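Local coordinates for protein putative aldehyde dehydrogenase (Burkholderia cenocepacia, PDB 4YWE) that probably oxidises aldehydes with NAD or NADP as electron acceptor, and binds calcium and magnesium ions, at residues E27-V31 with A41-R45; F120-A124 with K468-L473; S294-R300 with L395-V401. One frame throughout, in Å; residues are numbered along the deposited sequence.

Interaction 1: E27-V31 with A41-R45; sequences ETIPV and ATIAR
The backbone N of Val31 meets Ala41 O at 2.6 Å. Ile29 and Ile43 then form a reciprocal pair. Ile29 N binds Ile43 O at 2.7 Å, and Ile43 N returns a bond to Ile29 O. A fourth bond runs from Arg45 N to Glu27 O. The ladder is that of an antiparallel beta hairpin, strands 28-33 and 38-44.

Val31, Ile29, Ile43 and Ala41 share one face of this hairpin. CG2 of Val31 meets CG2 of Ile43 at 3.6 Å, the two side chains crossing at about a right angle. Leu188 of helix 188-200 packs against this face. The side chain of Val31 lies about 4 Å (nearest atoms) from the calcium ion bound by Val32, Asp99 and Asp185. The aliphatic part of Arg45 is extended, with CG anti to the backbone N (chi1 -177°). It crosses Ile29, whose CG1 lies 3.7 Å from Arg45 CB.

Glu27 runs alongside Arg45. Its OE2 is 3.4 Å from Arg45 NH1, well out of the guanidinium plane, and no N-H points at it. Arg45 NH2 has a salt bridge to Glu216, and a water links NH1 to Thr28 O. The Glu27 pairing is therefore electrostatic, while Glu216 and a water take N-H groups of the guanidinium.

Interaction 2: F120-A124 with K468-L473; sequences FYAGA and KGFEAL
This is a buried packing contact between the C-terminal end of helix 104-124 and the turn that leads into the short helix 472-475. One hydrogen bond joins the two segments, and the rest is van der Waals packing, mostly apolar. Tyr121 OH donates to Gly469 O at 2.8 Å. The donor is tilted 21° from the carbonyl plane, and Gly469 O lies at the edge of the phenol ring. Chi1 of -78° sets the ring beside the backbone N of Tyr121, and the phenol reaches across to the turn. The hydroxyl also touches CB of Ala472 at 3.4 Å.

Residues Gly469 to Ala472 form a type I beta turn. Gly469 enters it with a positive phi of 63°, which favours glycine. The predicted active-site Glu256 lies close by, its side chain about 7 Å from that of Lys468 (nearest atoms). The contact thus joins a long helix to a turn near the probable catalytic region of the aldehyde dehydrogenase fold.

Phe120 brings its CE2 corner to the same turn. Phe470 N lies at the edge of that ring, 3.7 Å from CE2. The CB of Ala124 touches two side chains. It is 3.8 Å from Phe470 CE2 and 3.9 Å from Leu473 CD1. That same CD1 lies over the centre of the Phe470 ring. The other branch of Leu473, CD2, approaches Tyr121 CD1 at 4.1 Å, and the two side chains pass each other, pointing opposite ways. Lys127 of the second subunit makes a cation-pi contact with Phe120 and packs on Ala124 and Phe470.

Interaction 3: S294-R300 with L395-V401; sequences SRVLIER and LAAMRFV
The guanidinium of Arg300 stacks on that of Arg399, with centres 3.7 Å apart and planes at 12°. Arg399 NH2 sits over the centre of the Arg300 group, and CB of Val401 lies over the rim of the opposite face. Both chains are extended from CG to NE. The like charges probably cost energy, but both residues are exposed, and solvent could offset part of it.

The stack closes the end of two parallel strands, 293-299 and 394-400. They are central neighbours in the mixed sheet of what is probably, as in other aldehyde dehydrogenases, the alpha/beta catalytic domain. Helix 303-315 packs on one face, and helix 403-410 on the other. Ala396 N to Ser294 O begins the ladder. Val296 N binds Ala396 O at 2.9 Å, nearly straight at 170°. Met398 N returns a weak bond to Val296 O. Ile298 N to Met398 O and Phe400 N to Ile298 O continue the ladder. Arg300 N to Phe400 O ends it.

On the face toward helix 303-315, CG1 of Val296 meets CB of Ala397 at 3.6 Å and also touches Leu395 CD2. On the other face, Leu297 and Met398 lie side by side, with Leu297 CD2 3.6 Å from Met398 CG. Arg295 shares this face, and its guanidinium is held by the carbonyls of Lys260, Leu409 and Ala410.

Phe400 has CG between its backbone N and carbonyl carbon (chi1 66°). From there the ring folds back over the neighbouring strand. Glu299 CA lies 3.8 Å above the ring centre, and Leu297 CB packs on CD2. Phe266 meets the ring edge-to-face. At the ring edge, Phe400 CE2 comes to 3.2 Å from Leu297 O.

Overall arrangement
From the N terminus, interaction 1 comes first and closes a short loop, pairing the two strands of the peripheral hairpin 28-33 and 38-44. It is complete before interaction 2 opens at helix 104-124. Interaction 2 closes only at 468-473, so it spans most of the chain. Interaction 3 opens and closes within that span, pairing two central strands of the mixed sheet across 94 intervening residues. No two contacts cross. Interactions 1 and 3 lie on opposite sides of the chain's centre, their own centres about 43 Å apart. Interactions 2 and 3 come to about 15 Å at their nearest atoms. Interaction 2 joins an early helix to the C-terminal region and borders a second subunit.

Interaction 1: E27-V31 with A41-R45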
ATOM      1  N   GLU A  27      22.780 -21.437  38.733  1.00 41.65           N
ATOM      2  CA  GLU A  27      23.960 -20.581  38.823  1.00 38.16           C
ATOM      3  C   GLU A  27      23.618 -19.147  38.427  1.00 36.20           C
ATOM      4  O   GLU A  27      22.611 -18.903  37.764  1.00 34.23           O
ATOM      5  CB  GLU A  27      25.094 -21.124  37.952  1.00 36.30           C
ATOM      6  CG  GLU A  27      25.733 -22.389  38.504  1.00 44.23           C
ATOM      7  CD  GLU A  27      26.967 -22.812  37.731  1.00 49.48           C
ATOM      8  OE1 GLU A  27      27.874 -23.413  38.344  1.00 52.06           O
ATOM      9  OE2 GLU A  27      27.029 -22.544  36.512  1.00 50.77           O
ATOM     10  N   THR A  28      24.457 -18.202  38.842  1.00 34.89           N
ATOM     11  CA  THR A  28      24.163 -16.785  38.652  1.00 31.82           C
ATOM     12  C   THR A  28      25.282 -16.024  37.943  1.00 33.92           C
ATOM     13  O   THR A  28      26.410 -16.505  37.834  1.00 35.07           O
ATOM     14  CB  THR A  28      23.890 -16.086  39.998  1.00 30.82           C
ATOM     15  OG1 THR A  28      25.048 -16.194  40.836  1.00 30.83           O
ATOM     16  CG2 THR A  28      22.697 -16.718  40.702  1.00 29.83           C
ATOM     17  N   ILE A  29      24.947 -14.829  37.464  1.00 34.32           N
ATOM     18  CA  ILE A  29      25.909 -13.927  36.843  1.00 30.89           C
ATOM     19  C   ILE A  29      25.842 -12.576  37.547  1.00 30.09           C
ATOM     20  O   ILE A  29      24.756 -12.032  37.737  1.00 30.78           O
ATOM     21  CB  ILE A  29      25.643 -13.774  35.333  1.00 29.01           C
ATOM     22  CG1 ILE A  29      25.662 -15.139  34.642  1.00 27.24           C
ATOM     23  CG2 ILE A  29      26.657 -12.830  34.699  1.00 29.06           C
ATOM     24  CD1 ILE A  29      25.238 -15.088  33.189  1.00 24.75           C
ATOM     25  N   PRO A  30      27.003 -12.031  37.947  1.00 32.31           N
ATOM     26  CA  PRO A  30      27.052 -10.737  38.636  1.00 31.75           C
ATOM     27  C   PRO A  30      26.606  -9.559  37.766  1.00 32.96           C
ATOM     28  O   PRO A  30      26.975  -9.481  36.593  1.00 33.77           O
ATOM     29  CB  PRO A  30      28.533 -10.594  39.012  1.00 32.79           C
ATOM     30  CG  PRO A  30      29.076 -11.984  38.980  1.00 33.86           C
ATOM     31  CD  PRO A  30      28.327 -12.672  37.885  1.00 32.64           C
ATOM     32  N   VAL A  31      25.820  -8.657  38.347  1.00 32.52           N
ATOM     33  CA  VAL A  31      25.418  -7.426  37.674  1.00 30.49           C
ATOM     34  C   VAL A  31      26.274  -6.277  38.194  1.00 30.45           C
ATOM     35  O   VAL A  31      26.307  -6.016  39.396  1.00 27.70           O
ATOM     36  CB  VAL A  31      23.923  -7.134  37.879  1.00 30.42           C
ATOM     37  CG1 VAL A  31      23.534  -5.843  37.176  1.00 30.69           C
ATOM     38  CG2 VAL A  31      23.084  -8.296  37.375  1.00 27.23           C
ATOM     39  N   ALA A  41      23.975  -6.602  41.961  1.00 30.37           N
ATOM     40  CA  ALA A  41      22.874  -7.527  41.722  1.00 30.18           C
ATOM     41  C   ALA A  41      23.359  -8.779  41.002  1.00 27.69           C
ATOM     42  O   ALA A  41      24.527  -8.878  40.629  1.00 28.06           O
ATOM     43  CB  ALA A  41      21.774  -6.848  40.919  1.00 28.37           C
ATOM     44  N   THR A  42      22.456  -9.737  40.817  1.00 29.46           N
ATOM     45  CA  THR A  42      22.768 -10.967  40.094  1.00 29.05           C
ATOM     46  C   THR A  42      21.632 -11.349  39.151  1.00 27.51           C
ATOM     47  O   THR A  42      20.465 -11.068  39.423  1.00 27.12           O
ATOM     48  CB  THR A  42      23.028 -12.149  41.051  1.00 31.72           C
ATOM     49  OG1 THR A  42      21.886 -12.342  41.896  1.00 34.23           O
ATOM     50  CG2 THR A  42      24.259 -11.899  41.913  1.00 31.07           C
ATOM     51  N   ILE A  43      21.981 -11.992  38.041  1.00 23.43           N
ATOM     52  CA  ILE A  43      20.986 -12.526  37.120  1.00 22.71           C
ATOM     53  C   ILE A  43      21.176 -14.030  36.987  1.00 28.45           C
ATOM     54  O   ILE A  43      22.254 -14.555  37.266  1.00 33.47           O
ATOM     55  CB  ILE A  43      21.062 -11.843  35.740  1.00 21.61           C
ATOM     56  CG1 ILE A  43      22.490 -11.902  35.192  1.00 21.52           C
ATOM     57  CG2 ILE A  43      20.575 -10.406  35.826  1.00 23.27           C
ATOM     58  CD1 ILE A  43      22.654 -11.248  33.836  1.00 23.08           C
ATOM     59  N   ALA A  44      20.124 -14.720  36.561  1.00 26.60           N
ATOM     60  CA  ALA A  44      20.189 -16.158  36.342  1.00 27.67           C
ATOM     61  C   ALA A  44      21.101 -16.490  35.165  1.00 29.90           C
ATOM     62  O   ALA A  44      20.986 -15.896  34.093  1.00 29.11           O
ATOM     63  CB  ALA A  44      18.796 -16.723  36.106  1.00 26.97           C
ATOM     64  N   ARG A  45      22.010 -17.436  35.375  1.00 32.26           N
ATOM     65  CA  ARG A  45      22.886 -17.900  34.306  1.00 29.19           C
ATOM     66  C   ARG A  45      22.150 -18.926  33.450  1.00 30.72           C
ATOM     67  O   ARG A  45      22.223 -20.129  33.700  1.00 35.36           O
ATOM     68  CB  ARG A  45      24.174 -18.498  34.878  1.00 28.53           C
ATOM     69  CG  ARG A  45      25.174 -18.945  33.824  1.00 28.67           C
ATOM     70  CD  ARG A  45      26.461 -19.449  34.458  1.00 29.57           C
ATOM     71  NE  ARG A  45      27.421 -19.896  33.453  1.00 28.36           N
ATOM     72  CZ  ARG A  45      28.659 -20.294  33.726  1.00 27.67           C
ATOM     73  NH1 ARG A  45      29.094 -20.300  34.979  1.00 27.49           N
ATOM     74  NH2 ARG A  45      29.463 -20.686  32.747  1.00 28.93           N
TER
HETATM   75  O   HOH W   1      22.603 -21.944  35.864  1.00 36.00           O
HETATM   76  O   HOH W   2      28.060 -18.857  37.365  1.00 29.95           O

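Interaction 2: F120-A124 with K468-L473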
ATOM      1  N   PHE A 120       3.079   3.206  19.417  1.00 14.94           N
ATOM      2  CA  PHE A 120       3.026   3.206  17.960  1.00 16.88           C
ATOM      3  C   PHE A 120       2.503   1.877  17.428  1.00 20.20           C
ATOM      4  O   PHE A 120       1.587   1.845  16.607  1.00 22.80           O
ATOM      5  CB  PHE A 120       4.412   3.502  17.377  1.00 17.06           C
ATOM      6  CG  PHE A 120       4.455   3.508  15.873  1.00 15.97           C
ATOM      7  CD1 PHE A 120       4.051   4.626  15.159  1.00 18.66           C
ATOM      8  CD2 PHE A 120       4.911   2.403  15.174  1.00 13.65           C
ATOM      9  CE1 PHE A 120       4.096   4.636  13.776  1.00 17.66           C
ATOM     10  CE2 PHE A 120       4.957   2.407  13.792  1.00 12.55           C
ATOM     11  CZ  PHE A 120       4.549   3.523  13.092  1.00 15.27           C
ATOM     12  N   TYR A 121       3.081   0.782  17.910  1.00 15.65           N
ATOM     13  CA  TYR A 121       2.730  -0.542  17.409  1.00 16.34           C
ATOM     14  C   TYR A 121       1.345  -0.981  17.876  1.00 17.46           C
ATOM     15  O   TYR A 121       0.712  -1.826  17.246  1.00 14.70           O
ATOM     16  CB  TYR A 121       3.791  -1.562  17.828  1.00 11.79           C
ATOM     17  CG  TYR A 121       5.037  -1.484  16.975  1.00 17.31           C
ATOM     18  CD1 TYR A 121       4.944  -1.433  15.590  1.00 19.85           C
ATOM     19  CD2 TYR A 121       6.299  -1.432  17.550  1.00 19.35           C
ATOM     20  CE1 TYR A 121       6.072  -1.356  14.799  1.00 10.91           C
ATOM     21  CE2 TYR A 121       7.438  -1.352  16.765  1.00 18.89           C
ATOM     22  CZ  TYR A 121       7.316  -1.313  15.391  1.00 20.74           C
ATOM     23  OH  TYR A 121       8.439  -1.232  14.602  1.00 21.17           O
ATOM     24  N   ALA A 122       0.877  -0.399  18.974  1.00 12.78           N
ATOM     25  CA  ALA A 122      -0.467  -0.672  19.468  1.00 17.63           C
ATOM     26  C   ALA A 122      -1.504  -0.266  18.430  1.00 12.88           C
ATOM     27  O   ALA A 122      -2.510  -0.948  18.241  1.00 18.76           O
ATOM     28  CB  ALA A 122      -0.716   0.059  20.777  1.00 13.50           C
ATOM     29  N   GLY A 123      -1.250   0.852  17.759  1.00 12.80           N
ATOM     30  CA  GLY A 123      -2.154   1.347  16.740  1.00 18.26           C
ATOM     31  C   GLY A 123      -1.951   0.702  15.383  1.00 17.54           C
ATOM     32  O   GLY A 123      -2.786   0.846  14.493  1.00 20.55           O
ATOM     33  N   ALA A 124      -0.842  -0.014  15.226  1.00 17.22           N
ATOM     34  CA  ALA A 124      -0.495  -0.618  13.943  1.00 15.32           C
ATOM     35  C   ALA A 124      -1.005  -2.049  13.818  1.00 12.21           C
ATOM     36  O   ALA A 124      -1.138  -2.568  12.709  1.00 14.19           O
ATOM     37  CB  ALA A 124       1.014  -0.585  13.737  1.00 17.60           C
ATOM     38  N   LYS A 468      12.068  -1.056  13.466  1.00 10.64           N
ATOM     39  CA  LYS A 468      11.399   0.225  13.722  1.00 12.79           C
ATOM     40  C   LYS A 468      10.382   0.534  12.621  1.00 14.53           C
ATOM     41  O   LYS A 468      10.384  -0.092  11.559  1.00 10.14           O
ATOM     42  CB  LYS A 468      12.394   1.387  13.838  1.00 15.47           C
ATOM     43  CG  LYS A 468      13.488   1.220  14.875  1.00 12.22           C
ATOM     44  CD  LYS A 468      14.306   2.498  14.973  1.00 12.72           C
ATOM     45  CE  LYS A 468      15.574   2.306  15.787  1.00 18.16           C
ATOM     46  NZ  LYS A 468      16.348   3.576  15.888  1.00 16.76           N
ATOM     47  N   GLY A 469       9.509   1.502  12.883  1.00 18.97           N
ATOM     48  CA  GLY A 469       8.502   1.901  11.916  1.00 16.58           C
ATOM     49  C   GLY A 469       7.503   0.811  11.576  1.00 15.22           C
ATOM     50  O   GLY A 469       7.566  -0.296  12.109  1.00 16.88           O
ATOM     51  N   PHE A 470       6.575   1.129  10.679  1.00 14.74           N
ATOM     52  CA  PHE A 470       5.556   0.176  10.258  1.00 14.97           C
ATOM     53  C   PHE A 470       6.184  -0.974   9.474  1.00 12.69           C
ATOM     54  O   PHE A 470       5.728  -2.115   9.552  1.00 12.61           O
ATOM     55  CB  PHE A 470       4.489   0.875   9.412  1.00 16.57           C
ATOM     56  CG  PHE A 470       3.215   0.091   9.270  1.00 18.05           C
ATOM     57  CD1 PHE A 470       3.089  -0.884   8.293  1.00 18.31           C
ATOM     58  CD2 PHE A 470       2.143   0.332  10.112  1.00 17.99           C
ATOM     59  CE1 PHE A 470       1.916  -1.607   8.162  1.00 18.29           C
ATOM     60  CE2 PHE A 470       0.968  -0.386   9.985  1.00 18.17           C
ATOM     61  CZ  PHE A 470       0.855  -1.357   9.009  1.00 17.23           C
ATOM     62  N   GLU A 471       7.242  -0.658   8.731  1.00 11.51           N
ATOM     63  CA  GLU A 471       7.936  -1.623   7.878  1.00  7.93           C
ATOM     64  C   GLU A 471       8.414  -2.862   8.640  1.00  7.89           C
ATOM     65  O   GLU A 471       8.552  -3.941   8.062  1.00  7.59           O
ATOM     66  CB  GLU A 471       9.128  -0.940   7.195  1.00 10.63           C
ATOM     67  CG  GLU A 471       9.910  -1.823   6.231  1.00 17.38           C
ATOM     68  CD  GLU A 471       9.216  -1.993   4.894  1.00 21.03           C
ATOM     69  OE1 GLU A 471       8.166  -1.353   4.678  1.00 21.16           O
ATOM     70  OE2 GLU A 471       9.723  -2.767   4.054  1.00 22.77           O
ATOM     71  N   ALA A 472       8.655  -2.705   9.937  1.00  8.37           N
ATOM     72  CA  ALA A 472       9.185  -3.785  10.760  1.00 10.72           C
ATOM     73  C   ALA A 472       8.216  -4.961  10.850  1.00 15.79           C
ATOM     74  O   ALA A 472       8.634  -6.110  10.999  1.00 17.77           O
ATOM     75  CB  ALA A 472       9.518  -3.268  12.153  1.00  9.34           C
ATOM     76  N   LEU A 473       6.923  -4.666  10.753  1.00 15.40           N
ATOM     77  CA  LEU A 473       5.884  -5.687  10.842  1.00 14.85           C
ATOM     78  C   LEU A 473       5.987  -6.721   9.721  1.00 11.24           C
ATOM     79  O   LEU A 473       5.581  -7.871   9.893  1.00 11.68           O
ATOM     80  CB  LEU A 473       4.498  -5.037  10.822  1.00 16.72           C
ATOM     81  CG  LEU A 473       4.187  -4.050  11.948  1.00 18.67           C
ATOM     82  CD1 LEU A 473       2.812  -3.437  11.754  1.00 17.91           C
ATOM     83  CD2 LEU A 473       4.286  -4.730  13.305  1.00 16.22           C
TER

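Interaction 3: S294-R300 with L395-V401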
ATOM      1  N   SER A 294      30.482   8.487  13.971  1.00 18.17           N
ATOM      2  CA  SER A 294      31.885   8.332  14.345  1.00 16.94           C
ATOM      3  C   SER A 294      32.830   8.914  13.301  1.00 15.93           C
ATOM      4  O   SER A 294      34.046   8.928  13.490  1.00 14.36           O
ATOM      5  CB  SER A 294      32.207   6.855  14.571  1.00 20.55           C
ATOM      6  OG  SER A 294      31.892   6.087  13.421  1.00 22.31           O
ATOM      7  N   ARG A 295      32.268   9.380  12.193  1.00 19.36           N
ATOM      8  CA  ARG A 295      33.052  10.040  11.156  1.00 19.28           C
ATOM      9  C   ARG A 295      32.414  11.365  10.775  1.00 17.21           C
ATOM     10  O   ARG A 295      31.205  11.440  10.558  1.00 17.34           O
ATOM     11  CB  ARG A 295      33.181   9.158   9.912  1.00 18.90           C
ATOM     12  CG  ARG A 295      34.148   7.995  10.046  1.00 19.48           C
ATOM     13  CD  ARG A 295      34.277   7.257   8.720  1.00 16.75           C
ATOM     14  NE  ARG A 295      32.996   6.719   8.271  1.00 15.92           N
ATOM     15  CZ  ARG A 295      32.639   6.593   6.996  1.00 17.26           C
ATOM     16  NH1 ARG A 295      33.467   6.974   6.032  1.00 19.41           N
ATOM     17  NH2 ARG A 295      31.452   6.091   6.685  1.00 17.20           N
ATOM     18  N   VAL A 296      33.226  12.413  10.695  1.00 19.35           N
ATOM     19  CA  VAL A 296      32.743  13.687  10.184  1.00 20.98           C
ATOM     20  C   VAL A 296      33.568  14.078   8.960  1.00 22.03           C
ATOM     21  O   VAL A 296      34.787  14.243   9.033  1.00 25.76           O
ATOM     22  CB  VAL A 296      32.761  14.785  11.273  1.00 20.34           C
ATOM     23  CG1 VAL A 296      34.121  14.877  11.951  1.00 18.92           C
ATOM     24  CG2 VAL A 296      32.344  16.125  10.684  1.00 21.02           C
ATOM     25  N   LEU A 297      32.888  14.192   7.825  1.00 21.71           N
ATOM     26  CA  LEU A 297      33.535  14.546   6.570  1.00 20.86           C
ATOM     27  C   LEU A 297      33.222  15.999   6.239  1.00 16.47           C
ATOM     28  O   LEU A 297      32.069  16.353   5.997  1.00 16.34           O
ATOM     29  CB  LEU A 297      33.071  13.622   5.443  1.00 21.32           C
ATOM     30  CG  LEU A 297      33.019  12.130   5.785  1.00 21.77           C
ATOM     31  CD1 LEU A 297      32.459  11.325   4.623  1.00 14.87           C
ATOM     32  CD2 LEU A 297      34.394  11.615   6.186  1.00 23.94           C
ATOM     33  N   ILE A 298      34.253  16.837   6.235  1.00 18.23           N
ATOM     34  CA  ILE A 298      34.069  18.273   6.076  1.00 20.17           C
ATOM     35  C   ILE A 298      34.693  18.767   4.779  1.00 22.32           C
ATOM     36  O   ILE A 298      35.828  18.419   4.461  1.00 24.36           O
ATOM     37  CB  ILE A 298      34.663  19.037   7.273  1.00 18.08           C
ATOM     38  CG1 ILE A 298      34.312  18.338   8.586  1.00 17.56           C
ATOM     39  CG2 ILE A 298      34.180  20.478   7.273  1.00 18.63           C
ATOM     40  CD1 ILE A 298      35.128  18.819   9.770  1.00 17.97           C
ATOM     41  N   GLU A 299      33.952  19.580   4.033  1.00 22.41           N
ATOM     42  CA  GLU A 299      34.490  20.201   2.830  1.00 24.11           C
ATOM     43  C   GLU A 299      35.706  21.043   3.204  1.00 23.85           C
ATOM     44  O   GLU A 299      35.741  21.645   4.277  1.00 23.48           O
ATOM     45  CB  GLU A 299      33.429  21.056   2.134  1.00 24.79           C
ATOM     46  CG  GLU A 299      33.881  21.656   0.813  1.00 26.71           C
ATOM     47  CD  GLU A 299      32.775  22.416   0.109  1.00 28.72           C
ATOM     48  OE1 GLU A 299      31.609  22.313   0.546  1.00 25.59           O
ATOM     49  OE2 GLU A 299      33.072  23.120  -0.879  1.00 33.79           O
ATOM     50  N   ARG A 300      36.700  21.069   2.321  1.00 22.41           N
ATOM     51  CA  ARG A 300      37.987  21.700   2.605  1.00 22.91           C
ATOM     52  C   ARG A 300      37.869  23.153   3.063  1.00 23.51           C
ATOM     53  O   ARG A 300      38.609  23.593   3.943  1.00 24.31           O
ATOM     54  CB  ARG A 300      38.889  21.628   1.371  1.00 24.48           C
ATOM     55  CG  ARG A 300      39.275  20.217   0.964  1.00 24.89           C
ATOM     56  CD  ARG A 300      40.393  20.227  -0.067  1.00 31.12           C
ATOM     57  NE  ARG A 300      40.890  18.884  -0.352  1.00 37.08           N
ATOM     58  CZ  ARG A 300      41.899  18.618  -1.175  1.00 41.44           C
ATOM     59  NH1 ARG A 300      42.525  19.605  -1.801  1.00 42.78           N
ATOM     60  NH2 ARG A 300      42.282  17.364  -1.372  1.00 42.41           N
ATOM     61  N   LEU A 395      35.528  10.541  17.664  1.00 20.85           N
ATOM     62  CA  LEU A 395      35.127  11.097  16.377  1.00 21.10           C
ATOM     63  C   LEU A 395      36.329  11.265  15.457  1.00 20.55           C
ATOM     64  O   LEU A 395      37.321  11.892  15.826  1.00 22.48           O
ATOM     65  CB  LEU A 395      34.419  12.441  16.568  1.00 23.09           C
ATOM     66  CG  LEU A 395      33.985  13.154  15.287  1.00 24.51           C
ATOM     67  CD1 LEU A 395      33.017  12.290  14.491  1.00 22.35           C
ATOM     68  CD2 LEU A 395      33.368  14.507  15.606  1.00 23.84           C
ATOM     69  N   ALA A 396      36.236  10.700  14.258  1.00 19.48           N
ATOM     70  CA  ALA A 396      37.306  10.812  13.271  1.00 18.31           C
ATOM     71  C   ALA A 396      36.972  11.889  12.247  1.00 18.17           C
ATOM     72  O   ALA A 396      35.930  11.833  11.591  1.00 18.38           O
ATOM     73  CB  ALA A 396      37.543   9.475  12.584  1.00 15.69           C
ATOM     74  N   ALA A 397      37.860  12.868  12.110  1.00 19.85           N
ATOM     75  CA  ALA A 397      37.631  13.985  11.202  1.00 18.79           C
ATOM     76  C   ALA A 397      38.610  13.971  10.032  1.00 18.88           C
ATOM     77  O   ALA A 397      39.795  13.679  10.202  1.00 19.78           O
ATOM     78  CB  ALA A 397      37.727  15.303  11.955  1.00 20.02           C
ATOM     79  N   MET A 398      38.100  14.293   8.848  1.00 17.25           N
ATOM     80  CA  MET A 398      38.913  14.371   7.638  1.00 17.68           C
ATOM     81  C   MET A 398      38.200  15.244   6.609  1.00 22.43           C
ATOM     82  O   MET A 398      37.003  15.502   6.733  1.00 22.65           O
ATOM     83  CB  MET A 398      39.175  12.978   7.067  1.00 22.30           C
ATOM     84  CG  MET A 398      37.923  12.280   6.565  1.00 20.20           C
ATOM     85  SD  MET A 398      38.187  10.536   6.196  1.00 23.57           S
ATOM     86  CE  MET A 398      38.337   9.857   7.847  1.00 23.13           C
ATOM     87  N   ARG A 399      38.930  15.691   5.593  1.00 22.38           N
ATOM     88  CA  ARG A 399      38.365  16.603   4.602  1.00 23.62           C
ATOM     89  C   ARG A 399      38.036  15.915   3.275  1.00 21.58           C
ATOM     90  O   ARG A 399      38.509  14.812   3.000  1.00 18.38           O
ATOM     91  CB  ARG A 399      39.325  17.769   4.350  1.00 27.29           C
ATOM     92  CG  ARG A 399      40.635  17.365   3.693  1.00 30.93           C
ATOM     93  CD  ARG A 399      41.532  18.572   3.456  1.00 38.16           C
ATOM     94  NE  ARG A 399      42.665  18.250   2.593  1.00 42.84           N
ATOM     95  CZ  ARG A 399      43.513  19.149   2.104  1.00 41.81           C
ATOM     96  NH1 ARG A 399      43.362  20.435   2.392  1.00 41.54           N
ATOM     97  NH2 ARG A 399      44.514  18.763   1.324  1.00 41.06           N
ATOM     98  N   PHE A 400      37.212  16.576   2.465  1.00 19.27           N
ATOM     99  CA  PHE A 400      36.949  16.138   1.095  1.00 18.74           C
ATOM    100  C   PHE A 400      36.860  17.351   0.171  1.00 23.56           C
ATOM    101  O   PHE A 400      36.539  18.454   0.613  1.00 22.55           O
ATOM    102  CB  PHE A 400      35.669  15.295   1.013  1.00 25.00           C
ATOM    103  CG  PHE A 400      34.402  16.050   1.335  1.00 22.17           C
ATOM    104  CD1 PHE A 400      33.744  16.785   0.360  1.00 20.44           C
ATOM    105  CD2 PHE A 400      33.853  15.996   2.605  1.00 19.66           C
ATOM    106  CE1 PHE A 400      32.579  17.470   0.651  1.00 22.23           C
ATOM    107  CE2 PHE A 400      32.685  16.677   2.902  1.00 17.17           C
ATOM    108  CZ  PHE A 400      32.048  17.414   1.924  1.00 17.55           C
ATOM    109  N   VAL A 401      37.139  17.143  -1.112  1.00 19.89           N
ATOM    110  CA  VAL A 401      37.198  18.250  -2.060  1.00 25.72           C
ATOM    111  C   VAL A 401      35.840  18.509  -2.718  1.00 25.70           C
ATOM    112  O   VAL A 401      35.455  19.662  -2.915  1.00 29.70           O
ATOM    113  CB  VAL A 401      38.296  18.005  -3.127  1.00 27.05           C
ATOM    114  CG1 VAL A 401      38.074  16.686  -3.855  1.00 27.86           C
ATOM    115  CG2 VAL A 401      38.363  19.167  -4.112  1.00 28.27           C
TER